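Local atomic coordinates of SVS_variant_AS1 (Streptomyces sp. CWA1, PDB entry 6TJA), a protein that is an engineered ancestral terpene cyclase, a variant of spiroviolene synthase that probably cyclises geranylgeranyl diphosphate to a diterpene hydrocarbon with loss of diphosphate. Residues 159-163 and 180-185; 175-179 and 345-350; 246-250 and 261-265; 266-271 and 337-343; 278-282 and 355-359. All coordinates share one frame; numbering follows the deposited sequence.

Contact 1 (159-163 and 180-185); sequences GVAWQ and AMRLLS
Met181 lies across the indole of Trp162, and this contact carries one end of the helix pair. Its CB sits 3.8 Å from the centroid of the six-membered ring of Trp162, only 13° off the ring normal, a CH-pi contact over the face. Further along the same chain, Met181 SD stands 4.3 Å from the centroid of the five-membered ring, a Met-aromatic contact over the same flat group. The indole reaches Met181 because CG of Trp162 is anti to the backbone N (chi1 -172°).

Plain van der Waals packing extends the contact on both flanks. Trp162 CH2 meets Ala180 CB at 3.7 Å, approaching obliquely, while Met181 SD rests 3.5 Å from Gln163 CA. With an alanine at Trp162, Met181 would probably lose the flat surface beneath its CB and sulfur, and a gap would open beside Ala180.

At the other end the backbones come close. Gly159 CA is 3.5 Å from Leu184 CB, and Gly159 C is 3.6 Å from Ser185 CB; a CB on residue 159 would collide with Leu184 and Ser185.

No hydrogen bond crosses between the segments; Ser185 OG makes a weak 3.4 Å bond to Met181 O. Trp162 also packs on Gly108 of the second subunit.

The segment axes approach to 8.0 Å at 126°, a close glycine-mediated helix crossing. Helix 175-185 stops at Ser185 and a short helix 188-192 follows, consistent with the broken helix G of the class I terpene cyclase fold.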
# COMPACT_ATOMS: atom_id res chain seq x y z
N GLY A 159 8.53 2.71 -1.74
CA GLY A 159 9.54 3.78 -1.82
C GLY A 159 10.92 3.17 -1.92
O GLY A 159 11.71 3.65 -2.75
N VAL A 160 11.21 2.17 -1.08
CA VAL A 160 12.53 1.48 -1.03
C VAL A 160 12.76 0.80 -2.39
O VAL A 160 13.86 0.92 -2.91
CB VAL A 160 12.65 0.48 0.13
CG1 VAL A 160 13.95 -0.28 0.05
CG2 VAL A 160 12.54 1.16 1.50
N ALA A 161 11.75 0.13 -2.93
CA ALA A 161 11.82 -0.57 -4.23
C ALA A 161 12.18 0.43 -5.33
O ALA A 161 13.05 0.11 -6.13
CB ALA A 161 10.49 -1.26 -4.53
N TRP A 162 11.55 1.61 -5.34
CA TRP A 162 11.86 2.75 -6.24
C TRP A 162 13.32 3.18 -6.06
O TRP A 162 14.07 3.27 -7.05
CB TRP A 162 10.90 3.89 -5.90
CG TRP A 162 10.89 5.09 -6.80
CD1 TRP A 162 11.76 5.46 -7.78
CD2 TRP A 162 9.92 6.15 -6.72
NE1 TRP A 162 11.37 6.64 -8.36
CE2 TRP A 162 10.24 7.08 -7.73
CE3 TRP A 162 8.78 6.35 -5.93
CZ2 TRP A 162 9.46 8.22 -7.94
CZ3 TRP A 162 8.02 7.48 -6.14
CH2 TRP A 162 8.35 8.39 -7.15
N GLN A 163 13.71 3.43 -4.81
CA GLN A 163 15.09 3.84 -4.48
C GLN A 163 16.11 2.82 -5.03
O GLN A 163 17.03 3.25 -5.75
CB GLN A 163 15.24 4.02 -2.98
CG GLN A 163 16.33 5.01 -2.63
CD GLN A 163 16.93 4.69 -1.29
OE1 GLN A 163 16.33 4.93 -0.24
NE2 GLN A 163 18.13 4.11 -1.34
N ALA A 180 8.86 12.69 -3.83
CA ALA A 180 7.82 11.63 -3.90
C ALA A 180 8.38 10.32 -3.33
O ALA A 180 7.71 9.67 -2.52
CB ALA A 180 7.33 11.46 -5.32
N MET A 181 9.59 9.94 -3.74
CA MET A 181 10.21 8.64 -3.40
C MET A 181 10.53 8.60 -1.90
O MET A 181 10.17 7.63 -1.21
CB MET A 181 11.50 8.46 -4.20
CG MET A 181 12.21 7.20 -3.91
SD MET A 181 13.85 7.10 -4.63
CE MET A 181 14.76 8.20 -3.56
N ARG A 182 11.17 9.65 -1.43
CA ARG A 182 11.74 9.76 -0.07
C ARG A 182 10.60 9.91 0.95
O ARG A 182 10.77 9.48 2.10
CB ARG A 182 12.72 10.92 -0.12
CG ARG A 182 13.53 11.11 1.14
CD ARG A 182 14.50 9.96 1.36
NE ARG A 182 15.27 10.27 2.55
CZ ARG A 182 15.77 9.37 3.37
NH1 ARG A 182 15.57 8.08 3.16
NH2 ARG A 182 16.44 9.78 4.43
N LEU A 183 9.48 10.49 0.54
CA LEU A 183 8.26 10.54 1.36
C LEU A 183 7.96 9.12 1.82
O LEU A 183 7.55 8.93 2.95
CB LEU A 183 7.15 11.12 0.47
CG LEU A 183 5.80 11.48 1.10
CD1 LEU A 183 5.92 12.54 2.19
CD2 LEU A 183 4.90 11.99 -0.03
N LEU A 184 8.24 8.14 0.97
CA LEU A 184 7.96 6.72 1.23
C LEU A 184 9.18 6.01 1.84
O LEU A 184 8.99 5.26 2.82
CB LEU A 184 7.53 6.10 -0.10
CG LEU A 184 6.23 6.65 -0.70
CD1 LEU A 184 5.83 5.82 -1.91
CD2 LEU A 184 5.10 6.65 0.35
N SER A 185 10.37 6.14 1.23
CA SER A 185 11.55 5.26 1.44
C SER A 185 12.20 5.52 2.81
O SER A 185 12.90 4.63 3.32
CB SER A 185 12.55 5.43 0.36
OG SER A 185 13.08 6.74 0.37

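Contact 2 (175-179 and 345-350); sequences LDDYL and PGAPSI
The C-terminal tail docks here on the first turn of helix 175-185, where the carboxylate of Asp176 takes two hydrogen bonds from Ser349. The backbone bond, Ser349 N to Asp176 OD1, is 2.9 Å long and nearly straight (166°), and it uses the syn lone pair of OD1. Ser349 OG gives the second, 3.1 Å to Asp176 OD2, also on the syn side but 29° out of the carboxylate plane. The two oxygens are thus held by one residue, and the group is in effect fixed against rotation. It stands in this place because CG of Asp176 is anti to the backbone N (chi1 -162°), which carries the carboxylate out toward the tail. Pro348 leans on the same group, its CD 3.4 Å from Asp176 OD1, while its backbone nitrogen has no hydrogen to offer.

Apolar contacts lie beside this polar pair. Leu179 CD1 meets Ala347 CB at 3.8 Å and Ile350 CD1 at 4.2 Å. One turn back, a methyl packs on a backbone carbonyl, Leu175 CD2 lying 3.6 Å from Pro345 O. The tail turns tightly as it passes: Ile350 N bonds to Ala347 O at 3.1 Å, and Gly346 takes a positive phi that favours glycine. Within the turn, Pro348 O and Ser349 O accept hydrogen bonds from Ser118 and Arg112 of the second subunit.

Both donors to Asp176 from the tail are neutral, so within this contact its charge is answered by hydrogen bonds and not by a cation; its place in the opening turn of a helix is likely to stabilise the ionised form further.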
# COMPACT_ATOMS: atom_id res chain seq x y z
N LEU A 175 14.13 16.66 -8.45
CA LEU A 175 13.54 17.07 -7.16
C LEU A 175 12.16 16.43 -6.96
O LEU A 175 11.87 15.92 -5.85
CB LEU A 175 13.41 18.59 -7.13
CG LEU A 175 12.82 19.10 -5.82
CD1 LEU A 175 13.68 18.60 -4.67
CD2 LEU A 175 12.72 20.62 -5.84
N ASP A 176 11.30 16.47 -7.97
CA ASP A 176 9.90 16.01 -7.87
C ASP A 176 9.86 14.52 -7.50
O ASP A 176 9.14 14.19 -6.53
CB ASP A 176 9.06 16.27 -9.13
CG ASP A 176 7.56 16.18 -8.84
OD1 ASP A 176 7.09 16.89 -7.94
OD2 ASP A 176 6.89 15.44 -9.51
N ASP A 177 10.55 13.67 -8.27
CA ASP A 177 10.66 12.20 -8.03
C ASP A 177 11.34 11.92 -6.67
O ASP A 177 10.87 10.99 -5.97
CB ASP A 177 11.42 11.49 -9.16
CG ASP A 177 10.65 11.29 -10.46
OD1 ASP A 177 9.46 11.61 -10.49
OD2 ASP A 177 11.25 10.79 -11.43
N TYR A 178 12.41 12.63 -6.32
CA TYR A 178 13.15 12.42 -5.06
C TYR A 178 12.22 12.63 -3.86
O TYR A 178 12.28 11.79 -2.92
CB TYR A 178 14.39 13.28 -4.90
CG TYR A 178 15.04 12.99 -3.60
CD1 TYR A 178 14.91 13.86 -2.53
CD2 TYR A 178 15.65 11.77 -3.37
CE1 TYR A 178 15.43 13.55 -1.28
CE2 TYR A 178 16.18 11.44 -2.13
CZ TYR A 178 16.04 12.32 -1.07
OH TYR A 178 16.53 12.03 0.16
N LEU A 179 11.45 13.72 -3.84
CA LEU A 179 10.56 14.06 -2.70
C LEU A 179 9.42 13.03 -2.67
O LEU A 179 9.12 12.52 -1.57
CB LEU A 179 10.03 15.48 -2.86
CG LEU A 179 11.10 16.57 -2.77
CD1 LEU A 179 10.47 17.93 -2.97
CD2 LEU A 179 11.84 16.52 -1.43
N PRO A 345 9.01 25.44 -5.96
CA PRO A 345 9.41 25.31 -7.35
C PRO A 345 9.98 23.93 -7.69
O PRO A 345 10.82 23.43 -6.96
CB PRO A 345 10.53 26.34 -7.51
CG PRO A 345 10.20 27.39 -6.50
CD PRO A 345 9.61 26.62 -5.32
N GLY A 346 9.49 23.36 -8.79
CA GLY A 346 10.04 22.14 -9.38
C GLY A 346 9.53 20.88 -8.71
O GLY A 346 10.07 19.84 -9.02
N ALA A 347 8.52 20.95 -7.84
CA ALA A 347 7.96 19.78 -7.13
C ALA A 347 6.43 19.83 -7.19
O ALA A 347 5.75 19.93 -6.16
CB ALA A 347 8.52 19.74 -5.74
N PRO A 348 5.84 19.76 -8.41
CA PRO A 348 4.38 19.71 -8.58
C PRO A 348 3.67 18.65 -7.73
O PRO A 348 2.57 18.93 -7.30
CB PRO A 348 4.16 19.48 -10.08
CG PRO A 348 5.55 19.00 -10.61
CD PRO A 348 6.55 19.71 -9.71
N SER A 349 4.32 17.52 -7.41
CA SER A 349 3.70 16.37 -6.70
C SER A 349 3.30 16.78 -5.29
O SER A 349 2.47 16.07 -4.71
CB SER A 349 4.56 15.12 -6.64
OG SER A 349 4.45 14.37 -7.85
N ILE A 350 3.84 17.88 -4.76
CA ILE A 350 3.49 18.29 -3.37
C ILE A 350 2.72 19.61 -3.34
O ILE A 350 2.35 20.02 -2.22
CB ILE A 350 4.73 18.31 -2.46
CG1 ILE A 350 5.76 19.36 -2.90
CG2 ILE A 350 5.34 16.94 -2.37
CD1 ILE A 350 6.84 19.67 -1.85

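Contact 3 (246-250 and 261-265); sequences IYSVL and AVEEA
Helices 246-254 and 258-283 cross steeply, their segment axes 9.0 Å apart at closest approach and 113° between directions, with Tyr247 CA 5.4 Å from Ala261 CA. The small residues Ala261 and Ala265 face the first helix, and larger side chains settle around them.

Three side chains converge on Ala265 CB: Tyr247 CE1 lies 3.6 Å from it, in an oblique approach, Ile246 CG1 lies 3.9 Å from it, and Leu250 CD1 stands slightly further off. The same Tyr247 CE1 presents the ring edge to Val262 CA at 3.6 Å, the alpha carbon being near the ring plane. Tyr247 CG is anti to its carbonyl carbon (chi1 -52°), which swings the ring alongside Ile246, whose CG2 stands 3.6 Å above the plane over the ring centre. One face of the phenol is therefore occupied from within its own helix while its edge serves the partner.

Leu250 fills the other side of the crossing. Its CD1 touches Ala261 O at 3.6 Å, and its CB meets Ala261 CB at 3.9 Å. Leu250 CD1 also abuts Glu264 CG, so the aliphatic part of an acidic side chain joins the apolar layer. No hydrogen bond crosses.

Helices 175-185 and 211-231 adjoin the pair, with loop residues such as Leu233 against Tyr247. Ile246 reaches Leu175 and Tyr178 of the first and Leu226 of the second, its backbone N bonds to Asp229, and Tyr247 packs on Arg230, so the crossing abuts both neighbouring helices.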
# COMPACT_ATOMS: atom_id res chain seq x y z
N ILE A 246 18.83 14.59 -0.73
CA ILE A 246 18.41 15.93 -1.25
C ILE A 246 19.63 16.66 -1.82
O ILE A 246 19.52 17.32 -2.89
CB ILE A 246 17.70 16.73 -0.15
CG1 ILE A 246 17.11 18.03 -0.72
CG2 ILE A 246 18.60 16.98 1.05
CD1 ILE A 246 16.11 17.80 -1.84
N TYR A 247 20.77 16.53 -1.14
CA TYR A 247 22.03 17.23 -1.50
C TYR A 247 22.51 16.76 -2.87
O TYR A 247 22.69 17.61 -3.74
CB TYR A 247 23.06 17.09 -0.38
CG TYR A 247 22.49 17.48 0.96
CD1 TYR A 247 22.16 18.78 1.25
CD2 TYR A 247 22.18 16.52 1.89
CE1 TYR A 247 21.63 19.13 2.48
CE2 TYR A 247 21.63 16.84 3.10
CZ TYR A 247 21.37 18.15 3.41
OH TYR A 247 20.79 18.43 4.62
N SER A 248 22.64 15.45 -3.10
CA SER A 248 23.12 14.91 -4.40
C SER A 248 22.13 15.30 -5.49
O SER A 248 22.58 15.51 -6.62
CB SER A 248 23.31 13.40 -4.40
OG SER A 248 24.03 12.95 -3.27
N VAL A 249 20.82 15.35 -5.17
CA VAL A 249 19.77 15.67 -6.17
C VAL A 249 19.95 17.12 -6.64
O VAL A 249 19.95 17.34 -7.85
CB VAL A 249 18.34 15.41 -5.65
CG1 VAL A 249 17.30 16.04 -6.57
CG2 VAL A 249 18.03 13.93 -5.45
N LEU A 250 20.09 18.07 -5.72
CA LEU A 250 20.26 19.51 -6.07
C LEU A 250 21.61 19.73 -6.76
O LEU A 250 21.65 20.51 -7.74
CB LEU A 250 20.13 20.37 -4.82
CG LEU A 250 18.76 20.30 -4.13
CD1 LEU A 250 18.81 20.98 -2.79
CD2 LEU A 250 17.67 20.92 -4.99
N ALA A 261 23.75 23.57 -2.28
CA ALA A 261 22.73 22.52 -2.08
C ALA A 261 22.32 22.47 -0.60
O ALA A 261 21.10 22.40 -0.35
CB ALA A 261 23.21 21.17 -2.58
N VAL A 262 23.26 22.52 0.34
CA VAL A 262 22.93 22.47 1.81
C VAL A 262 21.97 23.63 2.14
O VAL A 262 20.99 23.41 2.90
CB VAL A 262 24.19 22.47 2.70
CG1 VAL A 262 23.87 22.78 4.17
CG2 VAL A 262 24.95 21.17 2.59
N GLU A 263 22.26 24.83 1.62
CA GLU A 263 21.45 26.06 1.82
C GLU A 263 20.10 25.93 1.11
O GLU A 263 19.09 26.28 1.73
CB GLU A 263 22.24 27.27 1.34
CG GLU A 263 23.34 27.62 2.34
CD GLU A 263 24.20 28.81 1.96
OE1 GLU A 263 23.67 29.73 1.28
OE2 GLU A 263 25.41 28.81 2.35
N GLU A 264 20.08 25.52 -0.16
CA GLU A 264 18.82 25.28 -0.90
C GLU A 264 17.97 24.26 -0.13
O GLU A 264 16.74 24.47 0.00
CB GLU A 264 19.11 24.82 -2.32
CG GLU A 264 17.85 24.69 -3.17
CD GLU A 264 17.01 25.97 -3.29
OE1 GLU A 264 17.55 27.07 -3.00
OE2 GLU A 264 15.83 25.87 -3.70
N ALA A 265 18.57 23.19 0.37
CA ALA A 265 17.83 22.10 1.04
C ALA A 265 17.15 22.65 2.30
O ALA A 265 15.99 22.27 2.56
CB ALA A 265 18.72 20.93 1.35

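Contact 4 (266-271 and 337-343); sequences TKLRDR and SDSSPSP
This is a polar surface contact in which the irregular C-terminal tail runs along helix 258-283, held by a carboxylate, Asp270, that takes bonds from Ser337, and by Arg271 in a salt bridge with Asp338. Asp270 OD2 accepts twice from Ser337: OG at 2.7 Å, from above the carboxylate plane, and the backbone N at 2.9 Å (164°), on the anti side. The other oxygen, Asp270 OD1, is held by Arg269 NH1 at 2.9 Å.

At the next residue of each segment, Arg271 meets Asp338 side-on, with NE at 3.2 Å and NH2 at 3.1 Å both converging on Asp338 OD2. The two flat groups are turned 68° apart. Asp338 OD1 is steadied by Ser340 OG at 3.0 Å. Ser340 CB meanwhile lies 3.5 Å above the guanidinium plane of Arg271, over its centre. A bend at chi3 (-51°) folds the Arg271 chain back toward the tail, where NH1 bonds to Ser342 O at 3.3 Å. A water bridges Arg271 O and Ser340 O. With an alanine in place of Arg271, the Asp338 charge would probably be left without its mate, and the Ser342 carbonyl would lose its donor.

Behind the polar strip the helix faces the protein: Leu268 packs on Leu226 of helix 211-231 and on Leu344, while Arg269 pairs with Asp227 of that helix and bonds to Tyr14 O of the N-terminal loop.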
# COMPACT_ATOMS: atom_id res chain seq x y z
N THR A 266 17.86 23.47 3.09
CA THR A 266 17.34 24.00 4.37
C THR A 266 16.15 24.89 4.05
O THR A 266 15.12 24.83 4.80
CB THR A 266 18.46 24.69 5.17
OG1 THR A 266 19.40 23.65 5.37
CG2 THR A 266 17.99 25.30 6.48
N LYS A 267 16.27 25.64 2.97
CA LYS A 267 15.24 26.52 2.51
C LYS A 267 13.95 25.79 2.17
O LYS A 267 12.93 26.10 2.68
CB LYS A 267 15.72 27.34 1.35
CG LYS A 267 16.45 28.59 1.74
CD LYS A 267 16.84 29.37 0.52
CE LYS A 267 18.14 30.07 0.71
NZ LYS A 267 18.01 31.49 0.36
N LEU A 268 14.03 24.80 1.33
CA LEU A 268 12.84 24.10 0.97
C LEU A 268 12.21 23.29 2.11
O LEU A 268 11.04 23.20 2.19
CB LEU A 268 13.02 23.33 -0.33
CG LEU A 268 14.00 22.20 -0.36
CD1 LEU A 268 13.40 20.98 0.28
CD2 LEU A 268 14.41 21.94 -1.78
N ARG A 269 13.02 22.77 3.01
CA ARG A 269 12.58 21.97 4.18
C ARG A 269 11.82 22.91 5.12
O ARG A 269 10.71 22.56 5.57
CB ARG A 269 13.79 21.27 4.81
CG ARG A 269 13.54 20.52 6.11
CD ARG A 269 13.64 21.46 7.28
NE ARG A 269 13.50 20.83 8.58
CZ ARG A 269 13.18 21.48 9.69
NH1 ARG A 269 12.95 22.78 9.64
NH2 ARG A 269 13.08 20.83 10.83
N ASP A 270 12.38 24.09 5.34
CA ASP A 270 11.78 25.14 6.20
C ASP A 270 10.46 25.62 5.58
O ASP A 270 9.49 25.81 6.31
CB ASP A 270 12.78 26.27 6.41
CG ASP A 270 13.91 25.97 7.38
OD1 ASP A 270 13.94 24.86 7.96
OD2 ASP A 270 14.76 26.84 7.53
N ARG A 271 10.40 25.77 4.26
CA ARG A 271 9.15 26.17 3.58
C ARG A 271 8.07 25.12 3.91
O ARG A 271 6.94 25.51 4.23
CB ARG A 271 9.42 26.38 2.09
CG ARG A 271 8.15 26.63 1.31
CD ARG A 271 8.30 26.73 -0.19
NE ARG A 271 9.33 27.65 -0.64
CZ ARG A 271 9.26 28.38 -1.76
NH1 ARG A 271 8.16 28.38 -2.47
NH2 ARG A 271 10.27 29.14 -2.12
N SER A 337 14.66 29.74 7.21
CA SER A 337 15.64 30.27 6.23
C SER A 337 14.89 30.76 4.98
O SER A 337 15.48 31.43 4.15
CB SER A 337 16.65 29.22 5.90
OG SER A 337 16.00 28.03 5.45
N ASP A 338 13.61 30.43 4.86
CA ASP A 338 12.77 30.82 3.71
C ASP A 338 11.33 30.87 4.22
O ASP A 338 10.93 29.88 4.86
CB ASP A 338 12.98 29.83 2.55
CG ASP A 338 12.12 30.08 1.32
OD1 ASP A 338 11.65 31.21 1.17
OD2 ASP A 338 11.91 29.13 0.54
N SER A 339 10.61 31.93 3.92
CA SER A 339 9.27 32.08 4.41
C SER A 339 8.21 32.09 3.36
O SER A 339 7.11 32.41 3.66
CB SER A 339 9.17 33.38 5.17
OG SER A 339 9.53 33.19 6.50
N SER A 340 8.52 31.74 2.13
CA SER A 340 7.51 31.74 1.10
C SER A 340 6.37 30.82 1.43
O SER A 340 6.57 29.73 1.83
CB SER A 340 8.08 31.33 -0.22
OG SER A 340 9.23 32.06 -0.46
N PRO A 341 5.17 31.30 1.22
CA PRO A 341 3.91 30.63 1.46
C PRO A 341 3.31 29.91 0.24
O PRO A 341 2.17 29.58 0.25
CB PRO A 341 3.02 31.78 1.85
CG PRO A 341 3.50 32.87 1.00
CD PRO A 341 4.96 32.71 0.88
N SER A 342 4.07 29.70 -0.80
CA SER A 342 3.52 29.01 -1.93
C SER A 342 4.20 27.67 -2.13
O SER A 342 5.20 27.41 -1.52
CB SER A 342 3.67 29.87 -3.16
OG SER A 342 4.90 30.49 -3.20
N PRO A 343 3.71 26.88 -3.06
CA PRO A 343 4.38 25.63 -3.36
C PRO A 343 5.83 25.80 -3.81
O PRO A 343 6.24 26.75 -4.41
CB PRO A 343 3.56 25.09 -4.51
CG PRO A 343 2.24 25.58 -4.25
CD PRO A 343 2.41 26.94 -3.71
O HOH W 1 5.06 27.57 2.91

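Contact 5 (278-282 and 355-359); sequences ELHDR and DDALL
Arg282 reaches from its helix to Asp356 OD1 in a salt bridge whose main bond, from Arg282 NH2, is 2.8 Å long. A weak second bond runs from Arg282 NE to Asp356 OD1, 3.3 Å. The guanidinium and carboxylate planes stand almost perpendicular, 88° apart, and the two side chains run antiparallel alongside one another. OD1 is met by NH2 on the anti side, the donor well out of the carboxylate plane.

The Arg282 chain starts out extended, CG anti to the backbone N (chi1 170°), and then turns at chi3 (90°), which brings NE and NH2 round to the tail. Leu359 CB meets the edge of the same guanidinium, 3.7 Å from Arg282 NH2 and close to its plane. Arg275 NH2 also holds Asp356 OD1 in a salt bridge, so this oxygen is shared by two arginines. Beside the charges is a small apolar touch, Leu279 CD2 to Leu359 CD1 at 4.1 Å.

Leu279 also packs on Leu216 and Met219 of helix 211-231, while Leu359 reaches Pro211 at the start of that helix and Trp352 in the tail. Leu359, the last modelled residue, thus touches both helices, 258-283 and 211-231.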
# COMPACT_ATOMS: atom_id res chain seq x y z
N GLU A 278 1.16 26.31 9.41
CA GLU A 278 0.04 27.08 8.97
C GLU A 278 -1.20 26.20 8.84
O GLU A 278 -2.19 26.50 9.42
CB GLU A 278 0.36 27.87 7.70
CG GLU A 278 -0.83 28.48 7.03
CD GLU A 278 -0.52 29.17 5.71
OE1 GLU A 278 -0.12 28.54 4.74
OE2 GLU A 278 -0.69 30.38 5.63
N LEU A 279 -1.12 25.08 8.15
CA LEU A 279 -2.31 24.18 8.03
C LEU A 279 -2.71 23.64 9.41
O LEU A 279 -3.91 23.47 9.69
CB LEU A 279 -1.98 23.06 7.05
CG LEU A 279 -3.14 22.10 6.75
CD1 LEU A 279 -4.42 22.85 6.40
CD2 LEU A 279 -2.77 21.17 5.63
N HIS A 280 -1.74 23.35 10.27
CA HIS A 280 -2.01 22.78 11.60
C HIS A 280 -2.90 23.76 12.38
O HIS A 280 -3.90 23.32 12.98
CB HIS A 280 -0.71 22.44 12.35
CG HIS A 280 -0.98 22.07 13.77
ND1 HIS A 280 -1.17 23.02 14.75
CD2 HIS A 280 -1.20 20.86 14.35
CE1 HIS A 280 -1.43 22.40 15.89
NE2 HIS A 280 -1.48 21.08 15.66
N ASP A 281 -2.58 25.05 12.33
CA ASP A 281 -3.27 26.11 13.11
C ASP A 281 -4.70 26.27 12.59
O ASP A 281 -5.56 26.62 13.39
CB ASP A 281 -2.42 27.39 13.13
CG ASP A 281 -1.27 27.33 14.13
OD1 ASP A 281 -1.08 26.27 14.76
OD2 ASP A 281 -0.54 28.33 14.27
N ARG A 282 -4.98 25.96 11.32
CA ARG A 282 -6.34 26.07 10.73
C ARG A 282 -7.17 24.85 11.13
O ARG A 282 -8.37 24.98 11.37
CB ARG A 282 -6.18 26.29 9.23
CG ARG A 282 -7.47 26.19 8.43
CD ARG A 282 -7.30 26.71 7.00
NE ARG A 282 -6.89 25.74 5.98
CZ ARG A 282 -7.56 24.62 5.64
NH1 ARG A 282 -8.66 24.24 6.28
NH2 ARG A 282 -7.11 23.87 4.65
N ASP A 355 -3.07 23.96 -1.48
CA ASP A 355 -4.37 24.19 -2.16
C ASP A 355 -5.50 24.03 -1.14
O ASP A 355 -5.98 22.92 -0.97
CB ASP A 355 -4.48 23.22 -3.34
CG ASP A 355 -5.74 23.37 -4.18
OD1 ASP A 355 -6.65 24.06 -3.71
OD2 ASP A 355 -5.76 22.81 -5.31
N ASP A 356 -5.92 25.10 -0.48
CA ASP A 356 -6.90 25.04 0.65
C ASP A 356 -8.29 24.62 0.17
O ASP A 356 -9.04 23.98 0.96
CB ASP A 356 -6.91 26.35 1.44
CG ASP A 356 -5.70 26.46 2.36
OD1 ASP A 356 -5.40 25.45 3.08
OD2 ASP A 356 -5.03 27.53 2.31
N ALA A 357 -8.63 24.88 -1.08
CA ALA A 357 -9.96 24.51 -1.62
C ALA A 357 -10.05 22.98 -1.72
O ALA A 357 -11.15 22.42 -1.58
CB ALA A 357 -10.18 25.19 -2.96
N LEU A 358 -8.91 22.34 -1.98
CA LEU A 358 -8.80 20.87 -2.14
C LEU A 358 -8.75 20.21 -0.75
O LEU A 358 -9.14 19.07 -0.65
CB LEU A 358 -7.55 20.62 -2.98
CG LEU A 358 -7.40 19.23 -3.58
CD1 LEU A 358 -6.89 19.31 -5.01
CD2 LEU A 358 -6.48 18.38 -2.71
N LEU A 359 -8.33 20.96 0.28
CA LEU A 359 -8.11 20.50 1.68
C LEU A 359 -9.28 20.94 2.60
O LEU A 359 -10.42 21.28 2.28
CB LEU A 359 -6.79 21.14 2.17
CG LEU A 359 -5.53 20.82 1.37
CD1 LEU A 359 -4.32 21.59 1.91
CD2 LEU A 359 -5.25 19.33 1.38

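In the fold
Helix 258-283 carries contacts 3, 4 and 5 in order along its length, while helix 175-185 is common to contacts 1 and 2. Contacts 1 and 3 pair helices near in sequence; contacts 2, 4 and 5 bring the C-terminal tail back onto helices much earlier in the sequence. Contact 3 is nested in the loop closed by contact 2, as is contact 4, and contacts 2 and 5 cross along the chain. Centres of contacts 2 and 4 lie about 14 Å apart, those of 3 and 5 about 27 Å. The tail runs from 337 to 359 across helices 258-283 and 175-185; contacts 1 and 2 meet the second subunit most, and Leu358 of contact 5 adds a touch.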